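Local coordinates for protein epsin-2 (Saccharomyces cerevisiae, PDB 6ENR) that binds membranes rich in phosphatidylinositol 4,5-bisphosphate or 3,5-bisphosphate through its ENTH domain, the part described here, and is required for endocytosis and actin localization, at residues Thr19-Leu22 against Val23-Thr27; Ser46-Ser49 against Val50-Phe53; Ile55-Met58 against Leu59-Leu63; Val92-Cys95 against Arg96-Tyr100; His110-Glu113 against Ser114-Glu118. One frame throughout, in Å; residues are numbered along the deposited sequence.

In the fold
All five contacts lie in the all-helical ENTH domain, and all are local, between residues close in sequence. Contacts 2 and 3 share helix 49-63, the first at its N-terminal cap and the second in its later turns, with centres about 13 Å apart. Contact 1, on helix 19-26, packs against both: T19 OG1 lies 2.7 Å from D51 OD1, and T27 OG1 lies 2.8 Å from R62 NH1. On helix 89-97, contact 4 reaches contact 3 through W94, whose CE3 is 3.5 Å from M56 CE, and contact 2 through F52. Contact 5 stands apart as a surface hairpin, its nearest atoms about 12 Å from contact 3 and about 25 Å from contact 2.

Contact 1 of 5, residues Thr19-Leu22 against Val23-Thr27; sequences TQVL and VRDAT
V21 and D25, one helical turn apart on helix 19-26 of the ENTH domain, meet where V21 CG1 lies 3.4 Å from D25 OD2. Their side chains run side by side in the same direction. R24 approaches V21 differently: its chain bends at chi3 (70°), which brings the guanidinium back over the valine, with NH2 4.0 Å from V21 CG1 and V21 CG2 over one face of the group. D25 OD1 sits in the guanidinium plane at its edge, though the ion pair from R24 NE to D25 OD1 is long at 3.7 Å.

Beneath these side chains run the i to i+4 backbone bonds of the helix, from V23 N to T19 O, R24 N to Q20 O, D25 N to V21 O and A26 N to L22 O, all between 2.9 and 3.1 Å; the first has an N-H...O angle of 165°. V23 packs on I55 and M58 of helix 49-63, while L22 touches T38, D41 and R45 of helix 36-45. T19 OG1 is bonded to D51 and R45. Further along, T27 OG1 donates to V23 O at 2.9 Å and also pairs with R62 NH1.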
loop_
_atom_site.group_PDB
_atom_site.type_symbol
_atom_site.label_atom_id
_atom_site.label_comp_id
_atom_site.label_asym_id
_atom_site.label_seq_id
_atom_site.Cartn_x
_atom_site.Cartn_y
_atom_site.Cartn_z
ATOM N N THR A 19 0.303 1.714 -16.584
ATOM C CA THR A 19 0.218 1.223 -15.191
ATOM C C THR A 19 1.511 1.554 -14.400
ATOM O O THR A 19 1.437 1.986 -13.270
ATOM C CB THR A 19 -0.106 -0.277 -15.155
ATOM O OG1 THR A 19 -1.434 -0.465 -15.722
ATOM C CG2 THR A 19 -0.129 -0.815 -13.674
ATOM N N GLN A 20 2.665 1.420 -15.055
ATOM C CA GLN A 20 3.963 1.838 -14.492
ATOM C C GLN A 20 3.984 3.250 -14.066
ATOM O O GLN A 20 4.488 3.539 -13.006
ATOM C CB GLN A 20 5.106 1.647 -15.502
ATOM C CG GLN A 20 6.444 1.388 -14.859
ATOM C CD GLN A 20 7.286 0.375 -15.669
ATOM O OE1 GLN A 20 8.218 0.753 -16.388
ATOM N NE2 GLN A 20 6.920 -0.922 -15.579
ATOM N N VAL A 21 3.449 4.143 -14.891
ATOM C CA VAL A 21 3.368 5.576 -14.553
ATOM C C VAL A 21 2.336 5.866 -13.446
ATOM O O VAL A 21 2.525 6.731 -12.580
ATOM C CB VAL A 21 2.973 6.427 -15.804
ATOM C CG1 VAL A 21 2.728 7.866 -15.421
ATOM C CG2 VAL A 21 4.022 6.346 -16.889
ATOM N N LEU A 22 1.217 5.179 -13.493
ATOM C CA LEU A 22 0.200 5.360 -12.503
ATOM C C LEU A 22 0.679 4.956 -11.092
ATOM O O LEU A 22 0.354 5.684 -10.097
ATOM C CB LEU A 22 -1.000 4.506 -12.818
ATOM C CG LEU A 22 -2.207 4.539 -11.950
ATOM C CD1 LEU A 22 -2.792 5.925 -11.786
ATOM C CD2 LEU A 22 -3.265 3.598 -12.583
ATOM N N VAL A 23 1.306 3.778 -11.017
ATOM C CA VAL A 23 1.771 3.217 -9.706
ATOM C C VAL A 23 2.974 4.030 -9.193
ATOM O O VAL A 23 3.064 4.299 -7.991
ATOM C CB VAL A 23 1.997 1.678 -9.642
ATOM C CG1 VAL A 23 3.245 1.213 -10.361
ATOM C CG2 VAL A 23 2.131 1.181 -8.199
ATOM N N ARG A 24 3.841 4.482 -10.125
ATOM C CA ARG A 24 4.975 5.363 -9.772
ATOM C C ARG A 24 4.462 6.709 -9.250
ATOM O O ARG A 24 4.857 7.201 -8.163
ATOM C CB ARG A 24 5.923 5.481 -11.020
ATOM C CG ARG A 24 7.221 6.297 -10.860
ATOM C CD ARG A 24 7.848 6.644 -12.234
ATOM N NE ARG A 24 7.035 7.643 -12.981
ATOM C CZ ARG A 24 7.292 8.099 -14.215
ATOM N NH1 ARG A 24 8.354 7.664 -14.896
ATOM N NH2 ARG A 24 6.487 8.997 -14.777
ATOM N N ASP A 25 3.474 7.304 -9.926
ATOM C CA ASP A 25 2.964 8.591 -9.461
ATOM C C ASP A 25 2.220 8.517 -8.144
ATOM O O ASP A 25 2.358 9.419 -7.253
ATOM C CB ASP A 25 2.096 9.213 -10.565
ATOM C CG ASP A 25 2.905 9.626 -11.776
ATOM O OD1 ASP A 25 4.151 9.540 -11.767
ATOM O OD2 ASP A 25 2.271 10.015 -12.796
ATOM N N ALA A 26 1.485 7.433 -7.970
ATOM C CA ALA A 26 0.703 7.190 -6.770
ATOM C C ALA A 26 1.564 7.082 -5.495
ATOM O O ALA A 26 1.044 7.270 -4.430
ATOM C CB ALA A 26 -0.099 5.915 -6.918
ATOM N N THR A 27 2.845 6.709 -5.666
ATOM C CA THR A 27 3.746 6.386 -4.558
ATOM C C THR A 27 4.987 7.253 -4.560
ATOM O O THR A 27 5.903 6.976 -3.802
ATOM C CB THR A 27 4.102 4.903 -4.568
ATOM O OG1 THR A 27 4.839 4.597 -5.751
ATOM C CG2 THR A 27 2.823 4.110 -4.498
#

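Contact 2 of 5, residues Ser46-Ser49 against Val50-Phe53; sequences SYDS and VDFF
D48 OD2 is gripped by two backbone amides at the start of helix 49-63. D51 N donates to it at 3.0 Å along a nearly straight path (N-H...O 169°), meeting the oxygen on its anti side. V50 N, equally distant, makes only a weak bond because its angle falls to 127°. D48 thus acts as the N-cap residue; its CG stands anti to the backbone N (chi1 177°), which carries the carboxylate across to the first turn. The backbone follows with F52 N to D48 O at 2.8 Å and F53 N to S49 O at 3.1 Å.

F52 CB rests 3.6 Å from S49 O, which lies near the ring plane at its edge, while the ring itself leads away to N90 and C91 of helix 89-97. D48 OD2 and D51 OD2 are 4.0 Å apart, like charges brought close. D51 OD1 is bonded to T19. The amides and the positive end of the helix dipole probably temper the repulsion between the two carboxylates and favour a charged D48.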
loop_
_atom_site.group_PDB
_atom_site.type_symbol
_atom_site.label_atom_id
_atom_site.label_comp_id
_atom_site.label_asym_id
_atom_site.label_seq_id
_atom_site.Cartn_x
_atom_site.Cartn_y
_atom_site.Cartn_z
ATOM N N SER A 46 -5.822 -4.067 -11.039
ATOM C CA SER A 46 -5.317 -5.194 -10.279
ATOM C C SER A 46 -5.972 -6.517 -10.660
ATOM O O SER A 46 -5.404 -7.567 -10.405
ATOM C CB SER A 46 -5.479 -4.913 -8.770
ATOM O OG SER A 46 -6.842 -5.003 -8.375
ATOM N N TYR A 47 -7.144 -6.465 -11.333
ATOM C CA TYR A 47 -7.828 -7.650 -11.854
ATOM C C TYR A 47 -7.210 -8.247 -13.127
ATOM O O TYR A 47 -7.535 -9.381 -13.506
ATOM C CB TYR A 47 -9.278 -7.319 -12.104
ATOM C CG TYR A 47 -10.015 -7.117 -10.804
ATOM C CD1 TYR A 47 -10.577 -8.198 -10.116
ATOM C CD2 TYR A 47 -10.098 -5.850 -10.214
ATOM C CE1 TYR A 47 -11.202 -8.021 -8.873
ATOM C CE2 TYR A 47 -10.780 -5.664 -8.999
ATOM C CZ TYR A 47 -11.299 -6.737 -8.330
ATOM O OH TYR A 47 -11.944 -6.470 -7.133
ATOM N N ASP A 48 -6.229 -7.548 -13.694
ATOM C CA ASP A 48 -5.474 -8.037 -14.844
ATOM C C ASP A 48 -4.131 -8.503 -14.358
ATOM O O ASP A 48 -3.437 -7.786 -13.692
ATOM C CB ASP A 48 -5.350 -6.905 -15.856
ATOM C CG ASP A 48 -4.493 -7.267 -17.107
ATOM O OD1 ASP A 48 -5.006 -7.429 -18.203
ATOM O OD2 ASP A 48 -3.278 -7.337 -16.995
ATOM N N SER A 49 -3.737 -9.693 -14.758
ATOM C CA SER A 49 -2.578 -10.328 -14.161
ATOM C C SER A 49 -1.248 -9.577 -14.482
ATOM O O SER A 49 -0.353 -9.535 -13.660
ATOM C CB SER A 49 -2.564 -11.822 -14.569
ATOM O OG SER A 49 -2.425 -11.866 -15.956
ATOM N N VAL A 50 -1.152 -8.965 -15.671
ATOM C CA VAL A 50 0.014 -8.229 -16.061
ATOM C C VAL A 50 0.065 -6.920 -15.306
ATOM O O VAL A 50 1.047 -6.557 -14.695
ATOM C CB VAL A 50 0.012 -7.967 -17.580
ATOM C CG1 VAL A 50 1.125 -6.963 -17.984
ATOM C CG2 VAL A 50 0.205 -9.293 -18.267
ATOM N N ASP A 51 -1.055 -6.216 -15.272
ATOM C CA ASP A 51 -1.057 -4.986 -14.437
ATOM C C ASP A 51 -0.749 -5.265 -12.991
ATOM O O ASP A 51 -0.000 -4.472 -12.322
ATOM C CB ASP A 51 -2.407 -4.293 -14.531
ATOM C CG ASP A 51 -2.589 -3.539 -15.856
ATOM O OD1 ASP A 51 -1.612 -3.014 -16.462
ATOM O OD2 ASP A 51 -3.750 -3.384 -16.269
ATOM N N PHE A 52 -1.351 -6.309 -12.483
ATOM C CA PHE A 52 -1.073 -6.762 -11.085
ATOM C C PHE A 52 0.408 -6.924 -10.857
ATOM O O PHE A 52 0.989 -6.432 -9.864
ATOM C CB PHE A 52 -1.817 -8.044 -10.790
ATOM C CG PHE A 52 -1.525 -8.615 -9.404
ATOM C CD1 PHE A 52 -2.297 -8.253 -8.293
ATOM C CD2 PHE A 52 -0.532 -9.566 -9.193
ATOM C CE1 PHE A 52 -2.038 -8.748 -7.013
ATOM C CE2 PHE A 52 -0.293 -10.079 -7.899
ATOM C CZ PHE A 52 -1.034 -9.655 -6.818
ATOM N N PHE A 53 1.082 -7.620 -11.764
ATOM C CA PHE A 53 2.519 -7.788 -11.646
ATOM C C PHE A 53 3.251 -6.457 -11.524
ATOM O O PHE A 53 4.202 -6.262 -10.701
ATOM C CB PHE A 53 3.090 -8.553 -12.859
ATOM C CG PHE A 53 4.609 -8.580 -12.883
ATOM C CD1 PHE A 53 5.298 -9.511 -12.137
ATOM C CD2 PHE A 53 5.319 -7.562 -13.520
ATOM C CE1 PHE A 53 6.698 -9.549 -12.185
ATOM C CE2 PHE A 53 6.723 -7.548 -13.517
ATOM C CZ PHE A 53 7.399 -8.531 -12.831
#

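Contact 3 of 5, residues Ile55-Met58 against Leu59-Leu63; sequences IMDM and LDKRL
Four i to i+4 backbone bonds set the helical geometry here, from L59 N to I55 O, D60 N to M56 O, K61 N to D57 O and R62 N to M58 O; that from L59 N to I55 O is 2.9 Å long with an N-H...O angle of 163°.

On one face M58 and R62 meet obliquely. The methionine bends at chi2 (52°) and chi3 (62°), which lays its sulfur over the guanidinium: M58 SD is 3.4 Å from R62 NE and 3.3 Å above the guanidinium plane, nearer its margin than its centre. R62 itself is extended from CG to NE, and its NH1 goes on to bond T27 OG1. A second pair, D57 and K61, forms a salt bridge. K61 NZ reaches both carboxylate oxygens, 3.2 Å from D57 OD2 and 3.3 Å from D57 OD1, each a weak hydrogen bond; a water accepts from K61 NZ and donates weakly to D57 O, giving the ammonium a further partner. The apolar side is built from I55 CG2 alongside L59 CD1 at 3.8 Å, with M56 SD crossing to the same L59 methyl at 4.0 Å.

Helix 49-63 touches four other helices through these residues. I55 and M58 pack on helix 19-26, L59 and L63 on helix 70-86, M56 and D60 on W94 of helix 89-97, and L63 also on helix 99-105.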
loop_
_atom_site.group_PDB
_atom_site.type_symbol
_atom_site.label_atom_id
_atom_site.label_comp_id
_atom_site.label_asym_id
_atom_site.label_seq_id
_atom_site.Cartn_x
_atom_site.Cartn_y
_atom_site.Cartn_z
ATOM N N ILE A 55 1.993 -3.457 -10.668
ATOM C CA ILE A 55 1.603 -2.698 -9.509
ATOM C C ILE A 55 2.358 -3.202 -8.275
ATOM O O ILE A 55 2.974 -2.397 -7.545
ATOM C CB ILE A 55 0.080 -2.777 -9.286
ATOM C CG1 ILE A 55 -0.634 -2.013 -10.432
ATOM C CG2 ILE A 55 -0.285 -2.118 -7.981
ATOM C CD1 ILE A 55 -2.084 -2.317 -10.527
ATOM N N MET A 56 2.290 -4.505 -8.057
ATOM C CA MET A 56 2.884 -5.157 -6.860
ATOM C C MET A 56 4.384 -5.106 -6.904
ATOM O O MET A 56 5.027 -4.995 -5.867
ATOM C CB MET A 56 2.326 -6.573 -6.712
ATOM C CG MET A 56 0.807 -6.753 -6.580
ATOM S SD MET A 56 -0.096 -5.497 -5.558
ATOM C CE MET A 56 0.297 -6.072 -3.929
ATOM N N ASP A 57 4.986 -5.125 -8.110
ATOM C CA ASP A 57 6.439 -4.965 -8.241
ATOM C C ASP A 57 6.891 -3.626 -7.657
ATOM O O ASP A 57 7.899 -3.550 -6.871
ATOM C CB ASP A 57 6.878 -5.075 -9.676
ATOM C CG ASP A 57 8.387 -5.270 -9.831
ATOM O OD1 ASP A 57 8.987 -6.183 -9.219
ATOM O OD2 ASP A 57 8.934 -4.541 -10.605
ATOM N N MET A 58 6.203 -2.569 -8.059
ATOM C CA MET A 58 6.517 -1.245 -7.578
ATOM C C MET A 58 6.206 -1.067 -6.122
ATOM O O MET A 58 6.974 -0.391 -5.372
ATOM C CB MET A 58 5.757 -0.164 -8.364
ATOM C CG MET A 58 6.082 1.271 -7.926
ATOM S SD MET A 58 7.853 1.665 -7.884
ATOM C CE MET A 58 8.150 1.403 -9.641
ATOM N N LEU A 59 5.068 -1.597 -5.696
ATOM C CA LEU A 59 4.744 -1.519 -4.276
ATOM C C LEU A 59 5.736 -2.282 -3.392
ATOM O O LEU A 59 6.128 -1.816 -2.310
ATOM C CB LEU A 59 3.328 -1.944 -4.012
ATOM C CG LEU A 59 2.199 -1.151 -4.631
ATOM C CD1 LEU A 59 0.847 -1.791 -4.362
ATOM C CD2 LEU A 59 2.232 0.280 -4.080
ATOM N N ASP A 60 6.188 -3.435 -3.865
ATOM C CA ASP A 60 7.211 -4.180 -3.114
ATOM C C ASP A 60 8.452 -3.338 -2.943
ATOM O O ASP A 60 8.995 -3.268 -1.836
ATOM C CB ASP A 60 7.505 -5.466 -3.898
ATOM C CG ASP A 60 8.279 -6.527 -3.110
ATOM O OD1 ASP A 60 8.409 -6.449 -1.875
ATOM O OD2 ASP A 60 8.781 -7.455 -3.834
ATOM N N LYS A 61 8.944 -2.708 -4.028
ATOM C CA LYS A 61 10.131 -1.838 -3.962
ATOM C C LYS A 61 10.006 -0.668 -2.999
ATOM O O LYS A 61 10.891 -0.429 -2.148
ATOM C CB LYS A 61 10.532 -1.312 -5.365
ATOM C CG LYS A 61 10.937 -2.405 -6.344
ATOM C CD LYS A 61 10.923 -1.880 -7.797
ATOM C CE LYS A 61 11.839 -2.651 -8.715
ATOM N NZ LYS A 61 11.561 -4.109 -8.758
ATOM N N ARG A 62 8.869 -0.001 -3.063
ATOM C CA ARG A 62 8.594 1.123 -2.257
ATOM C C ARG A 62 8.291 0.829 -0.824
ATOM O O ARG A 62 8.690 1.615 0.058
ATOM C CB ARG A 62 7.529 2.002 -2.968
ATOM C CG ARG A 62 8.252 2.738 -4.047
ATOM C CD ARG A 62 7.605 3.785 -4.875
ATOM N NE ARG A 62 8.572 4.263 -5.873
ATOM C CZ ARG A 62 8.341 5.215 -6.764
ATOM N NH1 ARG A 62 7.165 5.845 -6.817
ATOM N NH2 ARG A 62 9.298 5.547 -7.619
ATOM N N LEU A 63 7.659 -0.308 -0.548
ATOM C CA LEU A 63 7.460 -0.700 0.865
ATOM C C LEU A 63 8.759 -1.037 1.570
ATOM O O LEU A 63 8.810 -1.047 2.784
ATOM C CB LEU A 63 6.523 -1.871 0.969
ATOM C CG LEU A 63 5.065 -1.544 0.643
ATOM C CD1 LEU A 63 4.290 -2.817 0.409
ATOM C CD2 LEU A 63 4.353 -0.794 1.743
HETATM O O HOH W 1 10.619 -5.401 -6.355
#

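Contact 4 of 5, residues Val92-Cys95 against Arg96-Tyr100; sequences VLWC and RENFY
W94 and N98 make the CH-pi contact of this turn: N98 CB stands 4.0 Å from the centroid of the six-membered ring of W94, only 10° off the ring normal, and is therefore placed over the face. The two side chains cross at about a right angle.

Cation-bearing and apolar groups meet at V92 and R96, whose side chains lie side by side and point the same way. V92 CG1 comes over one face of the guanidinium, 3.4 Å from R96 NH1. The arginine runs extended from CG to NE, its NH2 bonds the carbonyl of L133, and a long, weak ion pair links it to E136.

Backbone bonds tie R96 N to V92 O (3.0 Å, N-H...O 173°), E97 N to L93 O (2.9 Å) and N98 N to W94 O (2.9 Å). E97 folds back alongside L93, its CG 3.3 Å from L93 O.

W94 packs on helix 49-63 and on L80 of helix 70-86, C95 on L80 and V84, and F99 on helix 120-134. N98 is the first residue to leave helical backbone angles, and this break joins helix 89-97 to helix 99-105 within the all-helical ENTH domain.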
loop_
_atom_site.group_PDB
_atom_site.type_symbol
_atom_site.label_atom_id
_atom_site.label_comp_id
_atom_site.label_asym_id
_atom_site.label_seq_id
_atom_site.Cartn_x
_atom_site.Cartn_y
_atom_site.Cartn_z
ATOM N N VAL A 92 -4.637 -9.420 -1.708
ATOM C CA VAL A 92 -4.661 -10.012 -0.383
ATOM C C VAL A 92 -3.664 -11.140 -0.257
ATOM O O VAL A 92 -2.904 -11.182 0.704
ATOM C CB VAL A 92 -6.064 -10.503 0.013
ATOM C CG1 VAL A 92 -6.048 -10.889 1.472
ATOM C CG2 VAL A 92 -7.113 -9.436 -0.194
ATOM N N LEU A 93 -3.669 -12.055 -1.224
ATOM C CA LEU A 93 -2.751 -13.173 -1.206
ATOM C C LEU A 93 -1.347 -12.712 -1.223
ATOM O O LEU A 93 -0.499 -13.286 -0.514
ATOM C CB LEU A 93 -2.997 -14.081 -2.398
ATOM C CG LEU A 93 -4.301 -14.831 -2.371
ATOM C CD1 LEU A 93 -4.519 -15.530 -3.703
ATOM C CD2 LEU A 93 -4.252 -15.830 -1.179
ATOM N N TRP A 94 -1.053 -11.660 -2.047
ATOM C CA TRP A 94 0.272 -11.040 -2.038
ATOM C C TRP A 94 0.708 -10.566 -0.629
ATOM O O TRP A 94 1.864 -10.803 -0.207
ATOM C CB TRP A 94 0.388 -9.892 -3.091
ATOM C CG TRP A 94 1.809 -9.322 -3.201
ATOM C CD1 TRP A 94 2.780 -9.653 -4.141
ATOM C CD2 TRP A 94 2.405 -8.354 -2.343
ATOM N NE1 TRP A 94 3.950 -8.976 -3.864
ATOM C CE2 TRP A 94 3.730 -8.126 -2.808
ATOM C CE3 TRP A 94 1.922 -7.571 -1.251
ATOM C CZ2 TRP A 94 4.599 -7.230 -2.174
ATOM C CZ3 TRP A 94 2.804 -6.683 -0.612
ATOM C CH2 TRP A 94 4.114 -6.510 -1.077
ATOM N N CYS A 95 -0.188 -9.893 0.083
ATOM C CA CYS A 95 0.155 -9.387 1.450
ATOM C C CYS A 95 0.432 -10.551 2.413
ATOM O O CYS A 95 1.430 -10.559 3.230
ATOM C CB CYS A 95 -0.943 -8.483 2.028
ATOM S SG CYS A 95 -1.252 -6.947 1.175
ATOM N N ARG A 96 -0.413 -11.566 2.298
ATOM C CA ARG A 96 -0.169 -12.831 3.057
ATOM C C ARG A 96 1.185 -13.529 2.741
ATOM O O ARG A 96 1.933 -13.875 3.636
ATOM C CB ARG A 96 -1.409 -13.734 2.948
ATOM C CG ARG A 96 -2.553 -13.171 3.755
ATOM C CD ARG A 96 -3.574 -14.172 4.286
ATOM N NE ARG A 96 -4.570 -13.340 5.014
ATOM C CZ ARG A 96 -5.805 -13.048 4.577
ATOM N NH1 ARG A 96 -6.332 -13.599 3.457
ATOM N NH2 ARG A 96 -6.563 -12.215 5.288
ATOM N N GLU A 97 1.574 -13.575 1.489
ATOM C CA GLU A 97 2.862 -14.109 1.071
ATOM C C GLU A 97 4.024 -13.242 1.526
ATOM O O GLU A 97 5.016 -13.777 1.974
ATOM C CB GLU A 97 2.889 -14.290 -0.480
ATOM C CG GLU A 97 1.966 -15.431 -0.919
ATOM C CD GLU A 97 1.256 -15.300 -2.278
ATOM O OE1 GLU A 97 1.509 -14.370 -3.100
ATOM O OE2 GLU A 97 0.414 -16.197 -2.529
ATOM N N ASN A 98 3.857 -11.917 1.525
ATOM C CA ASN A 98 4.896 -10.967 1.954
ATOM C C ASN A 98 4.541 -10.233 3.240
ATOM O O ASN A 98 4.874 -9.053 3.417
ATOM C CB ASN A 98 5.163 -10.017 0.735
ATOM C CG ASN A 98 5.456 -10.821 -0.523
ATOM O OD1 ASN A 98 4.551 -11.096 -1.361
ATOM N ND2 ASN A 98 6.696 -11.318 -0.613
ATOM N N PHE A 99 3.991 -10.993 4.202
ATOM C CA PHE A 99 3.465 -10.438 5.421
ATOM C C PHE A 99 4.567 -9.802 6.263
ATOM O O PHE A 99 4.334 -8.823 6.927
ATOM C CB PHE A 99 2.773 -11.511 6.240
ATOM C CG PHE A 99 1.481 -11.113 6.898
ATOM C CD1 PHE A 99 1.126 -9.802 7.136
ATOM C CD2 PHE A 99 0.634 -12.130 7.399
ATOM C CE1 PHE A 99 -0.087 -9.495 7.760
ATOM C CE2 PHE A 99 -0.573 -11.814 8.007
ATOM C CZ PHE A 99 -0.906 -10.487 8.228
ATOM N N TYR A 100 5.779 -10.360 6.178
ATOM C CA TYR A 100 6.943 -9.855 6.888
ATOM C C TYR A 100 7.193 -8.378 6.591
ATOM O O TYR A 100 7.382 -7.621 7.501
ATOM C CB TYR A 100 8.212 -10.717 6.576
ATOM C CG TYR A 100 8.617 -10.705 5.081
ATOM C CD1 TYR A 100 9.641 -9.841 4.619
ATOM C CD2 TYR A 100 7.947 -11.503 4.108
ATOM C CE1 TYR A 100 9.989 -9.781 3.272
ATOM C CE2 TYR A 100 8.297 -11.432 2.748
ATOM C CZ TYR A 100 9.315 -10.578 2.327
ATOM O OH TYR A 100 9.665 -10.499 0.977
#

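Contact 5 of 5, residues His110-Glu113 against Ser114-Glu118; sequences HENE and SGFDE
N112 reaches across to F116 and E118, and its side chain can be followed outward. CB lies 3.9 Å from both F116 O and E118 OE2. CG takes the position between the backbone N and the carbonyl carbon (chi1 80°), which turns the amide over the turn, and N112 CG lies 3.5 Å from F116 CB. At the tip, OD1 accepts from F116 N at 3.0 Å, the donor standing 42° out of the amide carbonyl plane, so the bond is not directed at a lone pair. ND2 comes near the F116 ring and is 3.6 Å from E118 OE2.

The backbones run nearly antiparallel, with E111 and D117 opposed in a single bridge. Bonds flank that pair: E118 N to H110 O and N112 N to F116 O, both 2.8 Å. Next to the first, H110 CD2 lies 3.9 Å from E118 CG, which sits at the ring edge. H110 also meets W70, and D117 caps G119 N while pairing with R123.

A G115 N to N112 O bond of 2.9 Å closes the turn from N112 to G115, and G115 has the positive phi (83°) that glycine accepts readily. Together with the N112 N to F116 O bond, these mark a type I turn with a G1 beta bulge, closing a small, irregular hairpin-like loop before helix 120-134.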
loop_
_atom_site.group_PDB
_atom_site.type_symbol
_atom_site.label_atom_id
_atom_site.label_comp_id
_atom_site.label_asym_id
_atom_site.label_seq_id
_atom_site.Cartn_x
_atom_site.Cartn_y
_atom_site.Cartn_z
ATOM N N HIS A 110 11.459 6.993 11.339
ATOM C CA HIS A 110 12.322 7.982 10.734
ATOM C C HIS A 110 12.076 9.304 11.483
ATOM O O HIS A 110 10.957 9.742 11.489
ATOM C CB HIS A 110 12.049 8.184 9.249
ATOM C CG HIS A 110 12.923 9.235 8.640
ATOM N ND1 HIS A 110 14.272 9.043 8.448
ATOM C CD2 HIS A 110 12.658 10.489 8.201
ATOM C CE1 HIS A 110 14.814 10.149 7.946
ATOM N NE2 HIS A 110 13.861 11.047 7.804
ATOM N N GLU A 111 13.108 9.829 12.125
ATOM C CA GLU A 111 13.137 11.130 12.787
ATOM C C GLU A 111 13.835 12.018 11.766
ATOM O O GLU A 111 14.925 11.688 11.331
ATOM C CB GLU A 111 14.022 11.140 14.009
ATOM C CG GLU A 111 13.567 10.439 15.259
ATOM C CD GLU A 111 14.496 10.774 16.434
ATOM O OE1 GLU A 111 15.048 9.809 17.047
ATOM O OE2 GLU A 111 14.698 12.004 16.735
ATOM N N ASN A 112 13.218 13.116 11.386
ATOM C CA ASN A 112 13.880 14.106 10.549
ATOM C C ASN A 112 14.898 14.863 11.389
ATOM O O ASN A 112 15.057 14.617 12.586
ATOM C CB ASN A 112 12.861 14.968 9.829
ATOM C CG ASN A 112 12.258 16.082 10.693
ATOM O OD1 ASN A 112 12.567 16.238 11.865
ATOM N ND2 ASN A 112 11.377 16.883 10.074
ATOM N N GLU A 113 15.675 15.734 10.770
ATOM C CA GLU A 113 16.793 16.370 11.508
ATOM C C GLU A 113 16.319 17.464 12.439
ATOM O O GLU A 113 17.069 17.912 13.296
ATOM C CB GLU A 113 17.870 16.861 10.557
ATOM C CG GLU A 113 18.620 15.688 9.944
ATOM C CD GLU A 113 19.358 16.059 8.689
ATOM O OE1 GLU A 113 19.416 15.206 7.755
ATOM O OE2 GLU A 113 19.880 17.200 8.657
ATOM N N SER A 114 15.054 17.853 12.304
ATOM C CA SER A 114 14.373 18.723 13.277
ATOM C C SER A 114 13.878 17.940 14.481
ATOM O O SER A 114 13.335 18.517 15.369
ATOM C CB SER A 114 13.191 19.436 12.599
ATOM O OG SER A 114 13.580 20.003 11.337
ATOM N N GLY A 115 14.005 16.608 14.470
ATOM C CA GLY A 115 13.649 15.785 15.617
ATOM C C GLY A 115 12.173 15.469 15.705
ATOM O O GLY A 115 11.672 15.235 16.807
ATOM N N PHE A 116 11.544 15.409 14.528
ATOM C CA PHE A 116 10.120 15.175 14.222
ATOM C C PHE A 116 10.020 13.722 13.634
ATOM O O PHE A 116 10.678 13.383 12.646
ATOM C CB PHE A 116 9.810 16.282 13.184
ATOM C CG PHE A 116 8.373 16.469 12.784
ATOM C CD1 PHE A 116 7.519 17.292 13.532
ATOM C CD2 PHE A 116 7.901 15.956 11.593
ATOM C CE1 PHE A 116 6.193 17.508 13.120
ATOM C CE2 PHE A 116 6.590 16.161 11.189
ATOM C CZ PHE A 116 5.732 16.941 11.952
ATOM N N ASP A 117 9.220 12.861 14.261
ATOM C CA ASP A 117 8.930 11.502 13.832
ATOM C C ASP A 117 7.971 11.525 12.645
ATOM O O ASP A 117 6.807 11.920 12.754
ATOM C CB ASP A 117 8.191 10.762 14.984
ATOM C CG ASP A 117 8.076 9.256 14.781
ATOM O OD1 ASP A 117 8.645 8.637 13.816
ATOM O OD2 ASP A 117 7.435 8.691 15.718
ATOM N N GLU A 118 8.441 11.059 11.525
ATOM C CA GLU A 118 7.599 10.962 10.317
ATOM C C GLU A 118 7.023 9.569 10.181
ATOM O O GLU A 118 6.132 9.324 9.362
ATOM C CB GLU A 118 8.458 11.243 9.067
ATOM C CG GLU A 118 9.395 12.450 9.175
ATOM C CD GLU A 118 8.740 13.706 8.762
ATOM O OE1 GLU A 118 7.576 13.846 9.141
ATOM O OE2 GLU A 118 9.427 14.533 8.088
#